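Local coordinates for centrosomal protein 120 (Oreochromis niloticus, PDB 6EWH) that probably helps centrioles and cilia to form, as a centrosomal protein of which this chain is the second C2 domain (C2B), at residues Ser120-Val126 / Phe149-Pro154; Ser34-Ala38 / Leu172-Val176; Phe39-Gln45 / Leu168-Gly173. The protein carries 1 engineered substitution. One frame throughout, in Å; residues are numbered along the deposited sequence. Where two conformers were deposited one is given.

Contact 1 (Ser120-Val126 / Phe149-Pro154); sequences SLGSTDV and FILQPP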
loop_
_atom_site.group_PDB
_atom_site.type_symbol
_atom_site.label_atom_id
_atom_site.label_comp_id
_atom_site.label_asym_id
_atom_site.label_seq_id
_atom_site.Cartn_x
_atom_site.Cartn_y
_atom_site.Cartn_z
ATOM N N SER A 120 -2.923 6.373 -14.248
ATOM C CA SER A 120 -3.405 5.343 -13.343
ATOM C C SER A 120 -4.391 4.467 -14.099
ATOM O O SER A 120 -5.377 4.965 -14.654
ATOM C CB SER A 120 -4.073 5.957 -12.114
ATOM O OG SER A 120 -4.662 4.944 -11.319
ATOM N N LEU A 121 -4.114 3.173 -14.135
ATOM C CA LEU A 121 -5.021 2.200 -14.721
ATOM C C LEU A 121 -6.030 1.671 -13.720
ATOM O O LEU A 121 -7.046 1.094 -14.116
ATOM C CB LEU A 121 -4.208 1.021 -15.245
ATOM C CG LEU A 121 -3.253 1.349 -16.391
ATOM C CD1 LEU A 121 -2.445 0.120 -16.761
ATOM C CD2 LEU A 121 -4.044 1.850 -17.585
ATOM N N GLY A 122 -5.780 1.841 -12.439
ATOM C CA GLY A 122 -6.698 1.332 -11.450
ATOM C C GLY A 122 -6.100 1.515 -10.082
ATOM O O GLY A 122 -4.887 1.716 -9.959
ATOM N N SER A 123 -6.931 1.470 -9.048
ATOM C CA SER A 123 -6.425 1.645 -7.700
ATOM C C SER A 123 -7.220 0.776 -6.742
ATOM O O SER A 123 -8.312 0.294 -7.053
ATOM C CB SER A 123 -6.456 3.115 -7.270
ATOM O OG SER A 123 -7.794 3.570 -7.158
ATOM N N THR A 124 -6.661 0.580 -5.563
ATOM C CA THR A 124 -7.367 -0.163 -4.537
ATOM C C THR A 124 -7.136 0.521 -3.198
ATOM O O THR A 124 -6.102 1.155 -2.979
ATOM C CB THR A 124 -6.953 -1.648 -4.522
ATOM O OG1 THR A 124 -7.853 -2.391 -3.691
ATOM C CG2 THR A 124 -5.528 -1.819 -3.999
ATOM N N ASP A 125 -8.128 0.408 -2.321
ATOM C CA ASP A 125 -8.100 1.021 -1.000
ATOM C C ASP A 125 -7.607 0.004 0.015
ATOM O O ASP A 125 -8.184 -1.083 0.137
ATOM C CB ASP A 125 -9.521 1.416 -0.584
ATOM C CG ASP A 125 -9.941 2.756 -1.121
ATOM O OD1 ASP A 125 -9.502 3.121 -2.226
ATOM O OD2 ASP A 125 -10.711 3.450 -0.425
ATOM N N VAL A 126 -6.574 0.373 0.770
ATOM C CA VAL A 126 -6.020 -0.482 1.814
ATOM C C VAL A 126 -6.156 0.254 3.140
ATOM O O VAL A 126 -5.558 1.318 3.333
ATOM C CB VAL A 126 -4.559 -0.848 1.528
ATOM C CG1 VAL A 126 -4.033 -1.739 2.623
ATOM C CG2 VAL A 126 -4.459 -1.546 0.172
ATOM N N PHE A 149 -6.508 -7.523 -2.596
ATOM C CA PHE A 149 -7.326 -6.340 -2.794
ATOM C C PHE A 149 -7.681 -6.189 -4.268
ATOM O O PHE A 149 -6.869 -6.490 -5.147
ATOM C CB PHE A 149 -6.547 -5.122 -2.297
ATOM C CG PHE A 149 -6.351 -5.104 -0.803
ATOM C CD1 PHE A 149 -7.325 -4.570 0.024
ATOM C CD2 PHE A 149 -5.206 -5.632 -0.222
ATOM C CE1 PHE A 149 -7.158 -4.546 1.404
ATOM C CE2 PHE A 149 -5.034 -5.616 1.163
ATOM C CZ PHE A 149 -6.008 -5.076 1.975
ATOM N N ILE A 150 -8.914 -5.752 -4.546
ATOM C CA ILE A 150 -9.387 -5.610 -5.917
ATOM C C ILE A 150 -9.038 -4.230 -6.457
ATOM O O ILE A 150 -9.348 -3.209 -5.832
ATOM C CB ILE A 150 -10.900 -5.855 -5.999
ATOM C CG1 ILE A 150 -11.240 -7.182 -5.339
ATOM C CG2 ILE A 150 -11.353 -5.804 -7.452
ATOM C CD1 ILE A 150 -10.666 -8.368 -6.053
ATOM N N LEU A 151 -8.419 -4.194 -7.635
ATOM C CA LEU A 151 -8.115 -2.942 -8.313
ATOM C C LEU A 151 -9.323 -2.503 -9.136
ATOM O O LEU A 151 -9.877 -3.293 -9.905
ATOM C CB LEU A 151 -6.891 -3.100 -9.214
ATOM C CG LEU A 151 -5.559 -3.212 -8.453
ATOM C CD1 LEU A 151 -4.491 -3.862 -9.356
ATOM C CD2 LEU A 151 -5.090 -1.850 -7.967
ATOM N N GLN A 152 -9.716 -1.239 -8.978
ATOM C CA GLN A 152 -10.861 -0.673 -9.683
ATOM C C GLN A 152 -10.380 0.331 -10.713
ATOM O O GLN A 152 -9.619 1.245 -10.366
ATOM C CB GLN A 152 -11.800 0.039 -8.688
ATOM C CG GLN A 152 -12.457 -0.880 -7.672
ATOM C CD GLN A 152 -13.462 -1.818 -8.306
ATOM O OE1 GLN A 152 -13.861 -1.629 -9.450
ATOM N NE2 GLN A 152 -13.874 -2.839 -7.565
ATOM N N PRO A 153 -10.838 0.235 -11.960
ATOM C CA PRO A 153 -10.486 1.243 -12.968
ATOM C C PRO A 153 -11.203 2.551 -12.687
ATOM O O PRO A 153 -12.262 2.569 -12.039
ATOM C CB PRO A 153 -10.999 0.615 -14.270
ATOM C CG PRO A 153 -12.156 -0.221 -13.833
ATOM C CD PRO A 153 -11.749 -0.791 -12.495
ATOM N N PRO A 154 -10.672 3.672 -13.177
ATOM C CA PRO A 154 -11.289 4.974 -12.893
ATOM C C PRO A 154 -12.538 5.269 -13.718
ATOM O O PRO A 154 -13.175 6.306 -13.498
ATOM C CB PRO A 154 -10.158 5.956 -13.230
ATOM C CG PRO A 154 -9.387 5.270 -14.309
ATOM C CD PRO A 154 -9.456 3.792 -14.002
HETATM O O HOH W 1 -9.253 3.629 -9.682
#
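Ser123 and Gln152 form the single antiparallel bridge that joins the two sheets of the C2 beta sandwich at one edge, where an edge strand of one sheet meets the chain leaving an edge strand of the other. Theirs is a hydrogen-bonded pair: Gln152 N gives Ser123 O a nearly straight bond (2.8 Å, 174° at the hydrogen), and Ser123 N returns one to Gln152 O at 3.0 Å. A water also donates to Gln152 O and bonds to Ser123 OG, so the short serine side chain can share a water with the bridge carbonyl. Gly122, with no side chain in the way, brings its CA to 3.1 Å from Gln152 O. Beyond the bridge Pro153 and Pro154 have no N-H with which to extend the pairing; Pro154 CD instead rests 3.6 Å from Leu121 O.

In the other direction the backbones part, and Thr124 spans the gap. Its OG1, turned away from its own N (chi1 -169°), donates to Ile150 O at 2.7 Å from above the carbonyl plane, while CG2 leans on Phe149 CB. Val126 suits the last step because it branches at CB: CG2 stands over the centre of the Phe149 ring as a CH-pi contact, 4.0 Å from the centroid, and CG1 reaches Phe149 CZ at 3.9 Å.

Strand 110-116 flanks segment 120-126, with Leu121 and Gly122 both facing Leu114 in a classic beta bulge. On the other side strand 143-150 pairs with strand 171-180, whose Val174 packs against Phe149.

Contact 2 (Ser34-Ala38 / Leu172-Val176); sequences SVTVA and LGVAV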
loop_
_atom_site.group_PDB
_atom_site.type_symbol
_atom_site.label_atom_id
_atom_site.label_comp_id
_atom_site.label_asym_id
_atom_site.label_seq_id
_atom_site.Cartn_x
_atom_site.Cartn_y
_atom_site.Cartn_z
ATOM N N SER A 34 5.069 -0.488 7.295
ATOM C CA SER A 34 5.529 -0.993 6.012
ATOM C C SER A 34 4.366 -1.455 5.151
ATOM O O SER A 34 3.318 -1.891 5.644
ATOM C CB SER A 34 6.518 -2.158 6.157
ATOM O OG SER A 34 5.906 -3.264 6.777
ATOM N N VAL A 35 4.574 -1.340 3.842
ATOM C CA VAL A 35 3.621 -1.788 2.828
ATOM C C VAL A 35 4.375 -2.709 1.882
ATOM O O VAL A 35 5.439 -2.339 1.369
ATOM C CB VAL A 35 3.055 -0.600 2.039
ATOM C CG1 VAL A 35 2.085 -1.098 0.950
ATOM C CG2 VAL A 35 2.356 0.373 2.967
ATOM N N THR A 36 3.834 -3.901 1.646
ATOM C CA THR A 36 4.447 -4.861 0.731
ATOM C C THR A 36 3.444 -5.193 -0.360
ATOM O O THR A 36 2.310 -5.598 -0.070
ATOM C CB THR A 36 4.861 -6.144 1.452
ATOM O OG1 THR A 36 5.757 -5.837 2.513
ATOM C CG2 THR A 36 5.533 -7.110 0.458
ATOM N N VAL A 37 3.857 -5.007 -1.605
ATOM C CA VAL A 37 3.095 -5.482 -2.756
ATOM C C VAL A 37 3.678 -6.829 -3.164
ATOM O O VAL A 37 4.856 -6.933 -3.531
ATOM C CB VAL A 37 3.070 -4.461 -3.906
ATOM C CG1 VAL A 37 2.370 -3.179 -3.449
ATOM C CG2 VAL A 37 4.476 -4.149 -4.451
ATOM N N ALA A 38 2.866 -7.875 -3.048
ATOM C CA ALA A 38 3.354 -9.252 -3.101
ATOM C C ALA A 38 3.132 -9.970 -4.429
ATOM O O ALA A 38 4.000 -10.748 -4.851
ATOM C CB ALA A 38 2.736 -10.067 -1.959
ATOM N N LEU A 172 -4.545 -7.452 -6.270
ATOM C CA LEU A 172 -3.186 -7.143 -5.815
ATOM C C LEU A 172 -3.035 -7.650 -4.391
ATOM O O LEU A 172 -3.784 -7.237 -3.501
ATOM C CB LEU A 172 -2.958 -5.630 -5.839
ATOM C CG LEU A 172 -1.552 -5.166 -5.444
ATOM C CD1 LEU A 172 -0.550 -5.694 -6.451
ATOM C CD2 LEU A 172 -1.488 -3.660 -5.375
ATOM N N GLY A 173 -2.071 -8.539 -4.170
ATOM C CA GLY A 173 -1.776 -8.974 -2.817
ATOM C C GLY A 173 -0.953 -7.933 -2.077
ATOM O O GLY A 173 0.119 -7.550 -2.550
ATOM N N VAL A 174 -1.469 -7.425 -0.957
ATOM C CA VAL A 174 -0.787 -6.393 -0.173
ATOM C C VAL A 174 -0.734 -6.819 1.285
ATOM O O VAL A 174 -1.714 -7.336 1.829
ATOM C CB VAL A 174 -1.507 -5.038 -0.287
ATOM C CG1 VAL A 174 -0.747 -3.947 0.466
ATOM C CG2 VAL A 174 -1.704 -4.641 -1.740
ATOM N N ALA A 175 0.395 -6.551 1.936
ATOM C CA ALA A 175 0.503 -6.687 3.379
ATOM C C ALA A 175 0.936 -5.349 3.950
ATOM O O ALA A 175 1.925 -4.767 3.492
ATOM C CB ALA A 175 1.538 -7.751 3.750
ATOM N N VAL A 176 0.200 -4.856 4.937
ATOM C CA VAL A 176 0.587 -3.665 5.687
ATOM C C VAL A 176 0.897 -4.095 7.111
ATOM O O VAL A 176 0.129 -4.848 7.717
ATOM C CB VAL A 176 -0.499 -2.573 5.652
ATOM C CG1 VAL A 176 -0.692 -2.066 4.227
ATOM C CG2 VAL A 176 -1.817 -3.085 6.234
HETATM O O HOH W 2 4.603 -4.753 4.788
#
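Val35 and Val174 bring their CG1 methyls together at 4.0 Å, crossing at a slant on the buried face that Val37 and Val176 also share. Both hold CG1 anti to the backbone N (chi1 178° in Val35, -177° in Val174), which swings that methyl beside the carbonyl carbon. In Val174 this also lays CG1 3.5 Å from Thr36 O. Branching at CB makes valine a natural choice here, filling the space over the sheet without a long flexible chain.

Thr36 and Ala175 point to the other face. Thr36 takes chi1 -57°, putting OG1 beside its own N; there it bonds at 2.8 Å to a water that donates to Ala175 O at 3.0 Å and, in the conformer given, also meets Ser34 OG. Ala175 O is thus held twice, since Thr36 N bonds to it at 2.8 Å in the carbonyl plane. Ala175 N returns a bond to Thr36 O at 2.9 Å, and the small Ala175 side chain leaves Thr36 room beside it. Ala38 N donates to Gly173 O at 2.8 Å.

One face of aliphatic side chains turned inward, where Ile112 of the opposing sheet meets Val174, and a more polar face turned outward is the alternation of a strand pair in a beta sandwich such as the C2 fold.

Contact 3 (Phe39-Gln45 / Leu168-Gly173); sequences FATKLEQ and LQPTLG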
loop_
_atom_site.group_PDB
_atom_site.type_symbol
_atom_site.label_atom_id
_atom_site.label_comp_id
_atom_site.label_asym_id
_atom_site.label_seq_id
_atom_site.Cartn_x
_atom_site.Cartn_y
_atom_site.Cartn_z
ATOM N N PHE A 39 2.000 -9.747 -5.095
ATOM C CA PHE A 39 1.662 -10.460 -6.325
ATOM C C PHE A 39 0.431 -9.784 -6.913
ATOM O O PHE A 39 -0.205 -8.949 -6.263
ATOM C CB PHE A 39 1.355 -11.938 -6.059
ATOM C CG PHE A 39 0.099 -12.160 -5.258
ATOM C CD1 PHE A 39 0.138 -12.210 -3.877
ATOM C CD2 PHE A 39 -1.126 -12.329 -5.893
ATOM C CE1 PHE A 39 -1.016 -12.419 -3.140
ATOM C CE2 PHE A 39 -2.281 -12.526 -5.163
ATOM C CZ PHE A 39 -2.225 -12.572 -3.785
ATOM N N ALA A 40 0.089 -10.166 -8.148
ATOM C CA ALA A 40 -1.109 -9.639 -8.786
ATOM C C ALA A 40 -1.613 -10.653 -9.799
ATOM O O ALA A 40 -0.857 -11.492 -10.292
ATOM C CB ALA A 40 -0.833 -8.314 -9.498
ATOM N N THR A 41 -2.907 -10.554 -10.112
ATOM C CA THR A 41 -3.442 -11.345 -11.207
ATOM C C THR A 41 -4.601 -10.607 -11.859
ATOM O O THR A 41 -5.151 -9.641 -11.326
ATOM C CB THR A 41 -3.799 -12.789 -10.810
ATOM O OG1 THR A 41 -4.070 -13.553 -11.994
ATOM C CG2 THR A 41 -5.017 -12.822 -9.921
ATOM N N LYS A 42 -4.899 -11.040 -13.084
ATOM C CA LYS A 42 -5.982 -10.484 -13.915
ATOM C C LYS A 42 -5.817 -8.992 -14.209
ATOM O O LYS A 42 -6.801 -8.293 -14.478
ATOM C CB LYS A 42 -7.374 -10.781 -13.343
ATOM C CG LYS A 42 -7.657 -12.257 -13.137
ATOM C CD LYS A 42 -7.628 -13.018 -14.462
ATOM C CE LYS A 42 -7.890 -14.501 -14.250
ATOM N NZ LYS A 42 -7.789 -15.273 -15.512
ATOM N N LEU A 43 -4.576 -8.490 -14.188
ATOM C CA LEU A 43 -4.368 -7.066 -14.442
ATOM C C LEU A 43 -4.736 -6.658 -15.862
ATOM O O LEU A 43 -5.023 -5.477 -16.100
ATOM C CB LEU A 43 -2.917 -6.675 -14.147
ATOM C CG LEU A 43 -2.429 -6.918 -12.723
ATOM C CD1 LEU A 43 -1.015 -6.350 -12.599
ATOM C CD2 LEU A 43 -3.365 -6.295 -11.672
ATOM N N GLU A 44 -4.736 -7.605 -16.805
ATOM C CA GLU A 44 -4.999 -7.256 -18.196
ATOM C C GLU A 44 -6.394 -6.685 -18.391
ATOM O O GLU A 44 -6.628 -5.968 -19.372
ATOM C CB GLU A 44 -4.778 -8.466 -19.111
ATOM C CG GLU A 44 -5.848 -9.540 -18.991
ATOM C CD GLU A 44 -5.596 -10.521 -17.855
ATOM O OE1 GLU A 44 -4.642 -10.319 -17.080
ATOM O OE2 GLU A 44 -6.352 -11.510 -17.747
ATOM N N GLN A 45 -7.318 -6.951 -17.464
ATOM C CA GLN A 45 -8.649 -6.360 -17.557
ATOM C C GLN A 45 -8.615 -4.843 -17.471
ATOM O O GLN A 45 -9.580 -4.190 -17.878
ATOM C CB GLN A 45 -9.545 -6.864 -16.433
ATOM C CG GLN A 45 -9.817 -8.336 -16.446
ATOM C CD GLN A 45 -10.745 -8.730 -15.328
ATOM O OE1 GLN A 45 -11.389 -7.876 -14.716
ATOM N NE2 GLN A 45 -10.820 -10.025 -15.048
ATOM N N LEU A 168 -13.590 -13.164 -12.149
ATOM C CA LEU A 168 -12.218 -13.005 -11.666
ATOM C C LEU A 168 -11.756 -11.592 -12.001
ATOM O O LEU A 168 -11.680 -11.220 -13.177
ATOM C CB LEU A 168 -11.314 -14.046 -12.324
ATOM C CG LEU A 168 -11.705 -15.517 -12.128
ATOM C CD1 LEU A 168 -10.741 -16.445 -12.859
ATOM C CD2 LEU A 168 -11.770 -15.864 -10.649
ATOM N N GLN A 169 -11.461 -10.795 -10.984
ATOM C CA GLN A 169 -11.164 -9.385 -11.169
ATOM C C GLN A 169 -9.695 -9.100 -10.892
ATOM O O GLN A 169 -8.977 -9.945 -10.340
ATOM C CB GLN A 169 -12.081 -8.516 -10.284
ATOM C CG GLN A 169 -13.365 -8.080 -11.028
ATOM C CD GLN A 169 -14.087 -6.874 -10.415
ATOM O OE1 GLN A 169 -13.743 -5.718 -10.680
ATOM N NE2 GLN A 169 -15.120 -7.147 -9.627
ATOM N N PRO A 170 -9.194 -7.936 -11.315
ATOM C CA PRO A 170 -7.792 -7.601 -11.045
ATOM C C PRO A 170 -7.549 -7.516 -9.551
ATOM O O PRO A 170 -8.269 -6.836 -8.821
ATOM C CB PRO A 170 -7.614 -6.233 -11.707
ATOM C CG PRO A 170 -8.724 -6.089 -12.637
ATOM C CD PRO A 170 -9.858 -6.853 -12.066
ATOM N N THR A 171 -6.508 -8.196 -9.102
ATOM C CA THR A 171 -6.262 -8.397 -7.692
ATOM C C THR A 171 -4.798 -8.091 -7.409
ATOM O O THR A 171 -3.931 -8.437 -8.217
ATOM C CB THR A 171 -6.568 -9.860 -7.381
ATOM O OG1 THR A 171 -7.942 -10.127 -7.707
ATOM C CG2 THR A 171 -6.315 -10.173 -5.941
ATOM N N LEU A 172 -4.545 -7.452 -6.270
ATOM C CA LEU A 172 -3.186 -7.143 -5.815
ATOM C C LEU A 172 -3.035 -7.650 -4.391
ATOM O O LEU A 172 -3.784 -7.237 -3.501
ATOM C CB LEU A 172 -2.958 -5.630 -5.839
ATOM C CG LEU A 172 -1.552 -5.166 -5.444
ATOM C CD1 LEU A 172 -0.550 -5.694 -6.451
ATOM C CD2 LEU A 172 -1.488 -3.660 -5.375
ATOM N N GLY A 173 -2.071 -8.539 -4.170
ATOM C CA GLY A 173 -1.776 -8.974 -2.817
ATOM C C GLY A 173 -0.953 -7.933 -2.077
ATOM O O GLY A 173 0.119 -7.550 -2.550
#
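Phe39 lays one face of its ring over Gly173, whose CA lies 3.9 Å from the ring centroid and toward its rim in a CH-pi contact. With chi1 67°, Phe39 CG sits between the backbone N and the carbonyl carbon, turning the ring across to the neighbouring strand; glycine, bare of side chain, lets the ring settle on the backbone. Gly173 N also donates to Phe39 O at 2.8 Å. Thr41 and Thr171 then pair by reciprocal backbone bonds, Thr41 N to Thr171 O and Thr171 N to Thr41 O; between this pair and Phe39-Gly173 lies the non-hydrogen-bonded pair Ala40-Leu172, whose side chains turn to the buried face.

Here two neighbouring antiparallel strands inside the six-stranded sheet of the C2 sandwich meet, the end of 29-41 and the start of 171-180. Past Thr41 the chain turns at Lys42, which has left-handed backbone angles.

From there the Lys42 side chain can be followed outward. CB lies 3.5 Å from Gln169 O, and CG stays near that oxygen at 3.9 Å. The bend at chi2 (-63°) carries the chain through CD to CE, which rests 3.7 Å from Leu168 CD1. NZ ends 4.1 Å from the same methyl, so the leucine packs mainly on CE, and the charged end is slightly farther from it. The rigid ring of Pro170 fills the turn, its CB 4.2 Å from Leu43 CD2 and its CG 3.5 Å from Lys42 O.

How the contacts relate
Contacts 2 and 3 are successive lengths of one strand pairing, 29-41 with 171-180, their centres about 14 Å apart and Leu172 and Gly173 common to both. Contact 1 lies about 10 Å from contact 3 and 14 Å from contact 2, centre to centre, and is nested in the chain between the two halves of each. It joins strand 119-126, at the edge of the four-stranded sheet, to the chain leaving strand 143-150, the neighbour of 171-180 in the other sheet. Packing of Val126 on Val176, and of Leu151 on Leu43 and Leu172, links all three, so residues far apart in sequence help close one C2 sandwich.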